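Local coordinates for protein secretin XcpQ (PDB 4E9J) that forms the outer-membrane channel of the type II secretion system, exporting proteins such as elastase LasB, with its N0, N1 and N2 domains in the periplasm, at residues G81-A86 with R92-A97; S175-V180 with Q228-L233; R112-V117 with A158-I163; I132-P137 with I213-T218. All blocks are in the same frame, centred on the assembly; numbering follows the deposited sequence.

Overall arrangement
The four contacts run along the periplasmic domains: interaction 1 in N0, interaction 3 in N1, interaction 2 in N2, and interaction 4 across the N1-N2 boundary. Interaction 1 is a beta hairpin held by backbone bonds. Interactions 2 and 3 each set an arginine between a strand and a helix, the first buried and water-linked, the second partly buried and salt-bridged. Interaction 4, partly buried, is a small patch of proline against a strand end. Interactions 1 and 2, about 42 Å apart between centres, both touch the second subunit. Interactions 3 and 4 meet where Ile-163 packs on Leu-135, and interactions 2 and 4 reach the same three-stranded sheet.

Interaction 1: G81-A86 with R92-A97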
loop_
_atom_site.group_PDB
_atom_site.type_symbol
_atom_site.label_atom_id
_atom_site.label_comp_id
_atom_site.label_asym_id
_atom_site.label_seq_id
_atom_site.Cartn_x
_atom_site.Cartn_y
_atom_site.Cartn_z
ATOM N N GLY A 81 -14.888 -8.477 0.882
ATOM C CA GLY A 81 -14.413 -9.408 -0.133
ATOM C C GLY A 81 -15.202 -9.470 -1.411
ATOM O O GLY A 81 -15.251 -10.531 -2.032
ATOM N N PHE A 82 -15.771 -8.332 -1.851
ATOM C CA PHE A 82 -16.520 -8.244 -3.098
ATOM C C PHE A 82 -15.879 -7.247 -4.053
ATOM O O PHE A 82 -15.175 -6.342 -3.609
ATOM C CB PHE A 82 -17.989 -7.867 -2.824
ATOM C CG PHE A 82 -18.640 -8.799 -1.827
ATOM C CD1 PHE A 82 -18.818 -10.138 -2.122
ATOM C CD2 PHE A 82 -18.979 -8.357 -0.555
ATOM C CE1 PHE A 82 -19.330 -11.021 -1.170
ATOM C CE2 PHE A 82 -19.501 -9.236 0.392
ATOM C CZ PHE A 82 -19.670 -10.567 0.080
ATOM N N THR A 83 -16.204 -7.357 -5.346
ATOM C CA THR A 83 -15.751 -6.457 -6.390
ATOM C C THR A 83 -16.835 -6.289 -7.458
ATOM O O THR A 83 -17.679 -7.176 -7.609
ATOM C CB THR A 83 -14.401 -6.979 -6.967
ATOM O OG1 THR A 83 -13.876 -6.033 -7.886
ATOM C CG2 THR A 83 -14.526 -8.314 -7.632
ATOM N N VAL A 84 -16.801 -5.170 -8.201
ATOM C CA VAL A 84 -17.751 -4.874 -9.265
ATOM C C VAL A 84 -17.109 -5.220 -10.605
ATOM O O VAL A 84 -16.014 -4.742 -10.904
ATOM C CB VAL A 84 -18.235 -3.401 -9.236
ATOM C CG1 VAL A 84 -19.391 -3.187 -10.220
ATOM C CG2 VAL A 84 -18.632 -2.985 -7.821
ATOM N N VAL A 85 -17.798 -6.049 -11.415
ATOM C CA VAL A 85 -17.316 -6.504 -12.723
ATOM C C VAL A 85 -18.384 -6.227 -13.761
ATOM O O VAL A 85 -19.526 -5.991 -13.390
ATOM C CB VAL A 85 -16.945 -8.024 -12.698
ATOM C CG1 VAL A 85 -15.897 -8.325 -11.626
ATOM C CG2 VAL A 85 -18.187 -8.927 -12.532
ATOM N N ALA A 86 -18.024 -6.288 -15.056
ATOM C CA ALA A 86 -18.970 -6.150 -16.165
ATOM C C ALA A 86 -19.255 -7.577 -16.691
ATOM O O ALA A 86 -18.338 -8.258 -17.134
ATOM C CB ALA A 86 -18.379 -5.272 -17.262
ATOM N N ARG A 92 -21.988 -6.178 -12.186
ATOM C CA ARG A 92 -22.213 -7.269 -11.257
ATOM C C ARG A 92 -21.243 -7.192 -10.101
ATOM O O ARG A 92 -20.043 -7.017 -10.297
ATOM C CB ARG A 92 -22.084 -8.611 -11.976
ATOM C CG ARG A 92 -22.743 -9.774 -11.247
ATOM C CD ARG A 92 -22.622 -11.070 -12.041
ATOM N NE ARG A 92 -23.869 -11.848 -11.998
ATOM C CZ ARG A 92 -24.057 -13.013 -11.379
ATOM N NH1 ARG A 92 -23.056 -13.605 -10.734
ATOM N NH2 ARG A 92 -25.242 -13.607 -11.417
ATOM N N ILE A 93 -21.778 -7.343 -8.901
ATOM C CA ILE A 93 -21.040 -7.375 -7.638
ATOM C C ILE A 93 -20.827 -8.869 -7.393
ATOM O O ILE A 93 -21.796 -9.642 -7.400
ATOM C CB ILE A 93 -21.812 -6.656 -6.505
ATOM C CG1 ILE A 93 -22.066 -5.149 -6.902
ATOM C CG2 ILE A 93 -21.074 -6.753 -5.163
ATOM C CD1 ILE A 93 -22.908 -4.399 -5.922
ATOM N N VAL A 94 -19.550 -9.279 -7.225
ATOM C CA VAL A 94 -19.154 -10.685 -7.115
ATOM C C VAL A 94 -18.129 -10.936 -5.999
ATOM O O VAL A 94 -17.295 -10.072 -5.747
ATOM C CB VAL A 94 -18.567 -11.181 -8.460
ATOM C CG1 VAL A 94 -19.654 -11.419 -9.483
ATOM C CG2 VAL A 94 -17.513 -10.218 -9.014
ATOM N N PRO A 95 -18.081 -12.146 -5.390
ATOM C CA PRO A 95 -17.014 -12.412 -4.407
ATOM C C PRO A 95 -15.641 -12.421 -5.075
ATOM O O PRO A 95 -15.501 -12.873 -6.218
ATOM C CB PRO A 95 -17.399 -13.763 -3.786
ATOM C CG PRO A 95 -18.731 -14.106 -4.338
ATOM C CD PRO A 95 -18.931 -13.336 -5.590
ATOM N N ASN A 96 -14.669 -11.800 -4.404
ATOM C CA ASN A 96 -13.304 -11.707 -4.887
ATOM C C ASN A 96 -12.544 -12.937 -4.385
ATOM O O ASN A 96 -12.937 -13.541 -3.388
ATOM C CB ASN A 96 -12.634 -10.418 -4.381
ATOM C CG ASN A 96 -11.516 -9.937 -5.281
ATOM O OD1 ASN A 96 -10.779 -10.733 -5.876
ATOM N ND2 ASN A 96 -11.341 -8.622 -5.384
ATOM N N ALA A 97 -11.462 -13.298 -5.075
ATOM C CA ALA A 97 -10.628 -14.442 -4.699
ATOM C C ALA A 97 -9.777 -14.073 -3.487
ATOM O O ALA A 97 -8.866 -14.807 -3.124
ATOM C CB ALA A 97 -9.731 -14.837 -5.863
#
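Val-85 and Val-94 meet at about a right angle, CG1 of Val-85 standing 3.6 Å from CG2 of Val-94. With CG1 of Val-94 anti to the carbonyl carbon (chi1 -75°), CG2 falls between the backbone N and the carbonyl carbon, facing the neighbouring strand, where it also approaches CG2 of Thr-83 at 3.8 Å. On the other face, Val-84 and Ile-93 cross obliquely, and CG2 of Ile-93 reaches CB of Phe-82. The Phe-82 ring presents its edge to the partner strand, CD1 coming 3.7 Å from CA of Pro-95. Strands 82-86 and 92-95 form an antiparallel beta hairpin of the N0 domain, with paired bonds between Thr-83 and Val-94 and between Val-85 and Arg-92; N of Arg-92 gives to O of Val-85 at 2.7 Å. Pro-95, lacking an N-H, fits a non-hydrogen-bonded position opposite Phe-82. Gly-81, at positive phi, ends helix 66-79 in a Schellman motif, while its O accepts from N of Asn-96 at 2.8 Å. Beta-branched residues suit both faces: Val-84 and Ile-93 lie against Phe-73 of that helix, whereas Val-85 and Val-94 pack on Val-94 and Val-85 of the second subunit.

Interaction 2: S175-V180 with Q228-L233; sequences SHDYSV and QARAKL
Arg-230 reaches from helix 227-240 to the backbone and side chain of Asp-177, and the tight part of the contact lies over one face of its guanidinium. There CB of Asp-177 sits 3.3 Å above the plane, offset toward the rim, with NH2 of Arg-230 its nearest atom at 3.5 Å. Farther back, CD of Arg-230 rests 4.1 Å from CA of Tyr-178. The chain leaves the helix extended and then bends at chi3 (80°), which lays the flat group beside the strand. This joins strand 178-182, outermost in the N2 sheet of its own chain, to the helix that follows strand 220-224, and strand 178-182 continues the sheet into the second subunit by antiparallel pairing. OG of Ser-179 bonds to its counterpart Ser-179 of that subunit, a small polar side chain fitting such a close approach. The looser side is wet: two waters lie at the guanidinium edge, in its plane. One accepts from NH2 of Arg-230 at 2.7 Å and also meets OG of Ser-175; the other accepts from NH1 of Arg-230 and donates to OD2 of Asp-177 at 2.7 Å. That carboxylate oxygen stands well out of the guanidinium plane, so the opposite charges are joined through water and not by a direct salt bridge. NH2 of Arg-230 also bonds to O of Gly-225, and OD1 of Asp-177 takes Asn-182 of the second subunit.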
loop_
_atom_site.group_PDB
_atom_site.type_symbol
_atom_site.label_atom_id
_atom_site.label_comp_id
_atom_site.label_asym_id
_atom_site.label_seq_id
_atom_site.Cartn_x
_atom_site.Cartn_y
_atom_site.Cartn_z
ATOM N N SER A 175 4.735 18.244 11.579
ATOM C CA SER A 175 5.508 17.441 10.637
ATOM C C SER A 175 5.125 15.982 10.810
ATOM O O SER A 175 4.747 15.570 11.897
ATOM C CB SER A 175 7.002 17.640 10.888
ATOM O OG SER A 175 7.826 16.824 10.070
ATOM N N HIS A 176 5.118 15.238 9.708
ATOM C CA HIS A 176 4.854 13.802 9.703
ATOM C C HIS A 176 5.969 13.031 9.040
ATOM O O HIS A 176 5.753 11.955 8.498
ATOM C CB HIS A 176 3.486 13.527 9.094
ATOM C CG HIS A 176 2.408 14.067 9.972
ATOM N ND1 HIS A 176 1.659 15.169 9.603
ATOM C CD2 HIS A 176 2.100 13.736 11.245
ATOM C CE1 HIS A 176 0.880 15.440 10.638
ATOM N NE2 HIS A 176 1.093 14.588 11.641
ATOM N N ASP A 177 7.192 13.576 9.128
ATOM C CA ASP A 177 8.405 12.910 8.623
ATOM C C ASP A 177 8.713 11.838 9.648
ATOM O O ASP A 177 8.386 12.012 10.819
ATOM C CB ASP A 177 9.585 13.894 8.517
ATOM C CG ASP A 177 9.442 14.900 7.382
ATOM O OD1 ASP A 177 8.508 14.741 6.553
ATOM O OD2 ASP A 177 10.312 15.787 7.260
ATOM N N TYR A 178 9.337 10.762 9.257
ATOM C CA TYR A 178 9.575 9.699 10.226
ATOM C C TYR A 178 10.769 8.860 9.862
ATOM O O TYR A 178 11.225 8.947 8.721
ATOM C CB TYR A 178 8.308 8.823 10.344
ATOM C CG TYR A 178 7.856 8.166 9.051
ATOM C CD1 TYR A 178 6.974 8.800 8.205
ATOM C CD2 TYR A 178 8.260 6.881 8.719
ATOM C CE1 TYR A 178 6.477 8.173 7.069
ATOM C CE2 TYR A 178 7.787 6.248 7.571
ATOM C CZ TYR A 178 6.853 6.883 6.775
ATOM O OH TYR A 178 6.339 6.311 5.638
ATOM N N SER A 179 11.336 8.139 10.881
ATOM C CA SER A 179 12.404 7.148 10.740
ATOM C C SER A 179 11.866 5.790 11.166
ATOM O O SER A 179 11.058 5.708 12.093
ATOM C CB SER A 179 13.624 7.493 11.579
ATOM O OG SER A 179 14.296 8.561 10.950
ATOM N N VAL A 180 12.300 4.743 10.476
ATOM C CA VAL A 180 11.911 3.365 10.742
ATOM C C VAL A 180 13.120 2.544 11.207
ATOM O O VAL A 180 14.173 2.594 10.568
ATOM C CB VAL A 180 11.272 2.767 9.484
ATOM C CG1 VAL A 180 11.040 1.276 9.652
ATOM C CG2 VAL A 180 9.988 3.506 9.141
ATOM N N GLN A 228 15.827 17.307 14.783
ATOM C CA GLN A 228 16.919 16.978 15.714
ATOM C C GLN A 228 16.478 16.034 16.816
ATOM O O GLN A 228 17.247 15.144 17.175
ATOM C CB GLN A 228 17.582 18.254 16.303
ATOM C CG GLN A 228 18.657 18.864 15.387
ATOM C CD GLN A 228 18.118 19.265 14.029
ATOM O OE1 GLN A 228 17.423 20.278 13.888
ATOM N NE2 GLN A 228 18.400 18.473 12.999
ATOM N N ALA A 229 15.274 16.227 17.381
ATOM C CA ALA A 229 14.765 15.335 18.441
ATOM C C ALA A 229 14.523 13.930 17.885
ATOM O O ALA A 229 14.980 12.967 18.467
ATOM C CB ALA A 229 13.495 15.890 19.039
ATOM N N ARG A 230 13.956 13.840 16.686
ATOM C CA ARG A 230 13.748 12.558 15.997
ATOM C C ARG A 230 15.111 11.877 15.740
ATOM O O ARG A 230 15.271 10.665 15.965
ATOM C CB ARG A 230 13.033 12.823 14.688
ATOM C CG ARG A 230 12.547 11.603 13.940
ATOM C CD ARG A 230 11.723 12.043 12.766
ATOM N NE ARG A 230 12.543 12.470 11.617
ATOM C CZ ARG A 230 12.452 13.622 10.945
ATOM N NH1 ARG A 230 13.237 13.849 9.897
ATOM N NH2 ARG A 230 11.575 14.552 11.308
ATOM N N ALA A 231 16.114 12.669 15.344
ATOM C CA ALA A 231 17.443 12.105 15.133
ATOM C C ALA A 231 18.032 11.547 16.446
ATOM O O ALA A 231 18.668 10.483 16.426
ATOM C CB ALA A 231 18.362 13.143 14.507
ATOM N N LYS A 232 17.735 12.199 17.588
ATOM C CA LYS A 232 18.226 11.708 18.875
ATOM C C LYS A 232 17.451 10.469 19.338
ATOM O O LYS A 232 18.058 9.536 19.846
ATOM C CB LYS A 232 18.170 12.812 19.940
ATOM N N LEU A 233 16.127 10.437 19.164
ATOM C CA LEU A 233 15.352 9.260 19.596
ATOM C C LEU A 233 15.731 8.031 18.765
ATOM O O LEU A 233 15.760 6.925 19.302
ATOM C CB LEU A 233 13.846 9.526 19.549
ATOM C CG LEU A 233 12.943 8.422 20.160
ATOM C CD1 LEU A 233 13.255 8.181 21.606
ATOM C CD2 LEU A 233 11.498 8.785 20.024
HETATM O O HOH W 1 10.514 16.870 10.321
HETATM O O HOH W 2 12.707 16.268 8.320
#

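Interaction 3: R112-V117 with A158-I163; sequences RLETRV and ANIARI
One face of the Arg-116 guanidinium is covered by the CG2 methyl of Ile-160, which stands 3.5 Å above the plane and is offset toward the rim. At the edge, in plane, lies the carboxylate of Glu-114: NE of Arg-116 gives OE2 of Glu-114 an almost straight bond of 2.9 Å, 172° at the hydrogen, although it meets that oxygen from above the carboxylate plane. The arginine offers its flat face to a hydrocarbon while NE and NH1 turn to acids, NH1 bridging to Glu-164 one turn farther along the helix. OE1 of Glu-114 is held by Ser-157 near the start of that helix. Two acidic partners probably stabilise the positive charge and fix the turn of the group. Both methyl ends of Ile-160 work: CG2, anti to its backbone N, comes 3.6 Å from CD of Arg-116, while CD1 presses to 3.2 Å from the backbone O of Glu-114 and meets its CB at 3.9 Å. A branched aliphatic suits a place shared by two long side chains. Strand 114-117 and helix 158-163 run 24° apart, their axes 9.6 Å at closest, in the helix-on-sheet packing of the secretin's periplasmic alpha/beta N1 domain.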
loop_
_atom_site.group_PDB
_atom_site.type_symbol
_atom_site.label_atom_id
_atom_site.label_comp_id
_atom_site.label_asym_id
_atom_site.label_seq_id
_atom_site.Cartn_x
_atom_site.Cartn_y
_atom_site.Cartn_z
ATOM N N ARG A 112 -18.761 -8.610 12.952
ATOM C CA ARG A 112 -19.234 -7.227 12.963
ATOM C C ARG A 112 -18.114 -6.244 12.600
ATOM O O ARG A 112 -17.248 -5.961 13.438
ATOM C CB ARG A 112 -19.835 -6.885 14.346
ATOM N N LEU A 113 -18.134 -5.733 11.340
ATOM C CA LEU A 113 -17.165 -4.749 10.852
ATOM C C LEU A 113 -17.871 -3.452 10.511
ATOM O O LEU A 113 -18.900 -3.473 9.834
ATOM C CB LEU A 113 -16.436 -5.265 9.593
ATOM C CG LEU A 113 -15.649 -6.553 9.750
ATOM C CD1 LEU A 113 -14.869 -6.856 8.493
ATOM C CD2 LEU A 113 -14.726 -6.492 10.942
ATOM N N GLU A 114 -17.328 -2.320 10.984
ATOM C CA GLU A 114 -17.864 -1.008 10.638
ATOM C C GLU A 114 -16.902 -0.358 9.660
ATOM O O GLU A 114 -15.701 -0.467 9.850
ATOM C CB GLU A 114 -18.059 -0.106 11.865
ATOM C CG GLU A 114 -18.568 1.298 11.525
ATOM C CD GLU A 114 -18.699 2.280 12.676
ATOM O OE1 GLU A 114 -18.903 1.839 13.829
ATOM O OE2 GLU A 114 -18.630 3.503 12.415
ATOM N N THR A 115 -17.431 0.292 8.599
ATOM C CA THR A 115 -16.672 1.090 7.633
ATOM C C THR A 115 -16.973 2.565 7.948
ATOM O O THR A 115 -18.081 3.028 7.672
ATOM C CB THR A 115 -17.037 0.720 6.218
ATOM O OG1 THR A 115 -16.752 -0.670 6.031
ATOM C CG2 THR A 115 -16.272 1.558 5.193
ATOM N N ARG A 116 -16.001 3.295 8.538
ATOM C CA ARG A 116 -16.185 4.675 8.951
ATOM C C ARG A 116 -15.308 5.648 8.162
ATOM O O ARG A 116 -14.145 5.340 7.928
ATOM C CB ARG A 116 -15.833 4.809 10.446
ATOM C CG ARG A 116 -16.346 6.119 11.009
ATOM C CD ARG A 116 -15.947 6.348 12.428
ATOM N NE ARG A 116 -16.656 5.455 13.344
ATOM C CZ ARG A 116 -16.530 5.482 14.662
ATOM N NH1 ARG A 116 -15.697 6.348 15.238
ATOM N NH2 ARG A 116 -17.217 4.627 15.418
ATOM N N VAL A 117 -15.850 6.814 7.763
ATOM C CA VAL A 117 -15.094 7.877 7.107
ATOM C C VAL A 117 -14.675 8.832 8.226
ATOM O O VAL A 117 -15.513 9.249 9.026
ATOM C CB VAL A 117 -15.926 8.619 6.033
ATOM C CG1 VAL A 117 -15.109 9.743 5.396
ATOM C CG2 VAL A 117 -16.418 7.667 4.954
ATOM N N ALA A 158 -15.203 -0.373 18.401
ATOM C CA ALA A 158 -14.322 0.049 19.503
ATOM C C ALA A 158 -12.899 0.301 19.019
ATOM O O ALA A 158 -12.215 1.168 19.551
ATOM C CB ALA A 158 -14.319 -0.994 20.605
ATOM N N ASN A 159 -12.469 -0.444 17.996
ATOM C CA ASN A 159 -11.133 -0.265 17.423
ATOM C C ASN A 159 -11.072 1.030 16.603
ATOM O O ASN A 159 -10.062 1.740 16.661
ATOM C CB ASN A 159 -10.749 -1.454 16.555
ATOM N N ILE A 160 -12.168 1.358 15.867
ATOM C CA ILE A 160 -12.196 2.572 15.055
ATOM C C ILE A 160 -12.111 3.809 15.961
ATOM O O ILE A 160 -11.379 4.725 15.623
ATOM C CB ILE A 160 -13.396 2.659 14.087
ATOM C CG1 ILE A 160 -13.429 1.443 13.147
ATOM C CG2 ILE A 160 -13.324 3.996 13.291
ATOM C CD1 ILE A 160 -14.508 1.405 12.152
ATOM N N ALA A 161 -12.838 3.829 17.096
ATOM C CA ALA A 161 -12.803 4.942 18.056
ATOM C C ALA A 161 -11.377 5.189 18.548
ATOM O O ALA A 161 -10.971 6.345 18.677
ATOM C CB ALA A 161 -13.738 4.650 19.241
ATOM N N ARG A 162 -10.615 4.099 18.808
ATOM C CA ARG A 162 -9.226 4.198 19.273
ATOM C C ARG A 162 -8.354 4.823 18.192
ATOM O O ARG A 162 -7.565 5.718 18.502
ATOM C CB ARG A 162 -8.669 2.826 19.697
ATOM N N ILE A 163 -8.536 4.409 16.913
ATOM C CA ILE A 163 -7.766 4.978 15.794
ATOM C C ILE A 163 -8.147 6.451 15.576
ATOM O O ILE A 163 -7.282 7.268 15.265
ATOM C CB ILE A 163 -7.895 4.108 14.516
ATOM C CG1 ILE A 163 -7.250 2.736 14.734
ATOM C CG2 ILE A 163 -7.255 4.812 13.278
ATOM C CD1 ILE A 163 -7.700 1.684 13.759
#

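Interaction 4: I132-P137 with I213-T218; sequences IRPLVP and IADART
Pro-134 packs its ring against Ile-213 and Asp-215, joining the loop after helix 125-132 of the N1 domain to strand 211-215, an edge strand of the three-stranded antiparallel N2 sheet. From CA, its CB heads toward that strand and meets OD1 of Asp-215 at 3.7 Å, with CG of the same carboxylate at 3.8 Å; O of Ala-214 lies at a similar distance. One atom on, at the tip of the ring, CG touches the CG2 methyl of Ile-213 at 4.0 Å and approaches CB of Asp-215. The proline crosses both partners at about a right angle. Its rigid ring suits the short 3-10 segment 133-135, where Pro-134 has no N-H to give, and it offers the strand an apolar surface that Ile-222 of the neighbouring strand also touches. Asp-215 holds its CG anti to the backbone N (chi1 179°), which brings OD1 and CG up to CB of Pro-134; its OD2 makes a salt bridge to Arg-220, which probably helps to fix the carboxylate. The polar link between the two segments goes through a water, which donates to O of Pro-134 at 3.0 Å and to OD1 of Asp-215 at 2.7 Å.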
loop_
_atom_site.group_PDB
_atom_site.type_symbol
_atom_site.label_atom_id
_atom_site.label_comp_id
_atom_site.label_asym_id
_atom_site.label_seq_id
_atom_site.Cartn_x
_atom_site.Cartn_y
_atom_site.Cartn_z
ATOM N N ILE A 132 -0.795 5.331 10.598
ATOM C CA ILE A 132 -1.944 4.628 11.166
ATOM C C ILE A 132 -2.062 3.201 10.639
ATOM O O ILE A 132 -2.736 2.400 11.270
ATOM C CB ILE A 132 -3.267 5.438 11.030
ATOM C CG1 ILE A 132 -3.602 5.743 9.574
ATOM C CG2 ILE A 132 -3.186 6.743 11.870
ATOM C CD1 ILE A 132 -5.011 6.142 9.359
ATOM N N ARG A 133 -1.419 2.869 9.514
ATOM C CA ARG A 133 -1.465 1.498 8.994
ATOM C C ARG A 133 -1.040 0.428 10.033
ATOM O O ARG A 133 -1.765 -0.566 10.136
ATOM C CB ARG A 133 -0.693 1.324 7.676
ATOM C CG ARG A 133 -1.343 0.275 6.778
ATOM C CD ARG A 133 -0.586 0.046 5.491
ATOM N NE ARG A 133 -0.738 1.125 4.515
ATOM C CZ ARG A 133 -1.798 1.320 3.730
ATOM N NH1 ARG A 133 -2.861 0.522 3.816
ATOM N NH2 ARG A 133 -1.812 2.327 2.865
ATOM N N PRO A 134 -0.035 0.619 10.930
ATOM C CA PRO A 134 0.231 -0.440 11.934
ATOM C C PRO A 134 -0.955 -0.780 12.836
ATOM O O PRO A 134 -0.947 -1.817 13.507
ATOM C CB PRO A 134 1.390 0.120 12.781
ATOM C CG PRO A 134 1.872 1.309 12.114
ATOM C CD PRO A 134 0.935 1.738 11.049
ATOM N N LEU A 135 -1.962 0.096 12.867
ATOM C CA LEU A 135 -3.104 -0.092 13.722
ATOM C C LEU A 135 -4.265 -0.760 13.022
ATOM O O LEU A 135 -5.203 -1.133 13.711
ATOM C CB LEU A 135 -3.554 1.259 14.258
ATOM C CG LEU A 135 -2.464 2.095 14.940
ATOM C CD1 LEU A 135 -2.984 3.465 15.265
ATOM C CD2 LEU A 135 -1.960 1.414 16.191
ATOM N N VAL A 136 -4.258 -0.865 11.685
ATOM C CA VAL A 136 -5.361 -1.492 10.977
ATOM C C VAL A 136 -5.020 -2.971 10.810
ATOM O O VAL A 136 -4.015 -3.292 10.183
ATOM C CB VAL A 136 -5.651 -0.786 9.630
ATOM C CG1 VAL A 136 -6.806 -1.474 8.895
ATOM C CG2 VAL A 136 -5.948 0.694 9.862
ATOM N N PRO A 137 -5.828 -3.887 11.367
ATOM C CA PRO A 137 -5.537 -5.315 11.199
ATOM C C PRO A 137 -5.731 -5.786 9.760
ATOM O O PRO A 137 -6.376 -5.101 8.961
ATOM C CB PRO A 137 -6.504 -5.996 12.186
ATOM C CG PRO A 137 -7.564 -5.043 12.422
ATOM C CD PRO A 137 -7.073 -3.678 12.132
ATOM N N ILE A 213 5.835 4.965 17.448
ATOM C CA ILE A 213 4.685 4.150 17.075
ATOM C C ILE A 213 5.263 2.733 16.894
ATOM O O ILE A 213 6.160 2.526 16.064
ATOM C CB ILE A 213 3.950 4.620 15.796
ATOM C CG1 ILE A 213 3.192 5.956 16.085
ATOM C CG2 ILE A 213 2.995 3.535 15.283
ATOM C CD1 ILE A 213 2.623 6.669 14.862
ATOM N N ALA A 214 4.720 1.783 17.667
ATOM C CA ALA A 214 5.112 0.391 17.580
ATOM C C ALA A 214 4.441 -0.230 16.338
ATOM O O ALA A 214 3.293 0.069 16.076
ATOM C CB ALA A 214 4.659 -0.321 18.846
ATOM N N ASP A 215 5.139 -1.048 15.562
ATOM C CA ASP A 215 4.553 -1.775 14.428
ATOM C C ASP A 215 4.946 -3.209 14.627
ATOM O O ASP A 215 5.984 -3.672 14.149
ATOM C CB ASP A 215 5.008 -1.197 13.085
ATOM C CG ASP A 215 4.474 -1.897 11.847
ATOM O OD1 ASP A 215 3.603 -2.781 11.991
ATOM O OD2 ASP A 215 4.862 -1.498 10.729
ATOM N N ALA A 216 4.129 -3.892 15.393
ATOM C CA ALA A 216 4.409 -5.240 15.776
ATOM C C ALA A 216 4.503 -6.192 14.619
ATOM O O ALA A 216 5.443 -6.985 14.600
ATOM C CB ALA A 216 3.378 -5.717 16.798
ATOM N N ARG A 217 3.584 -6.123 13.627
ATOM C CA ARG A 217 3.595 -7.081 12.512
ATOM C C ARG A 217 4.969 -7.349 11.959
ATOM O O ARG A 217 5.250 -8.480 11.598
ATOM C CB ARG A 217 2.619 -6.713 11.373
ATOM N N THR A 218 5.840 -6.322 11.884
ATOM C CA THR A 218 7.198 -6.475 11.345
ATOM C C THR A 218 8.282 -6.186 12.381
ATOM O O THR A 218 9.464 -6.124 12.037
ATOM C CB THR A 218 7.332 -5.638 10.078
ATOM O OG1 THR A 218 6.980 -4.287 10.387
ATOM C CG2 THR A 218 6.449 -6.158 8.945
HETATM O O HOH W 3 1.377 -3.629 13.223
#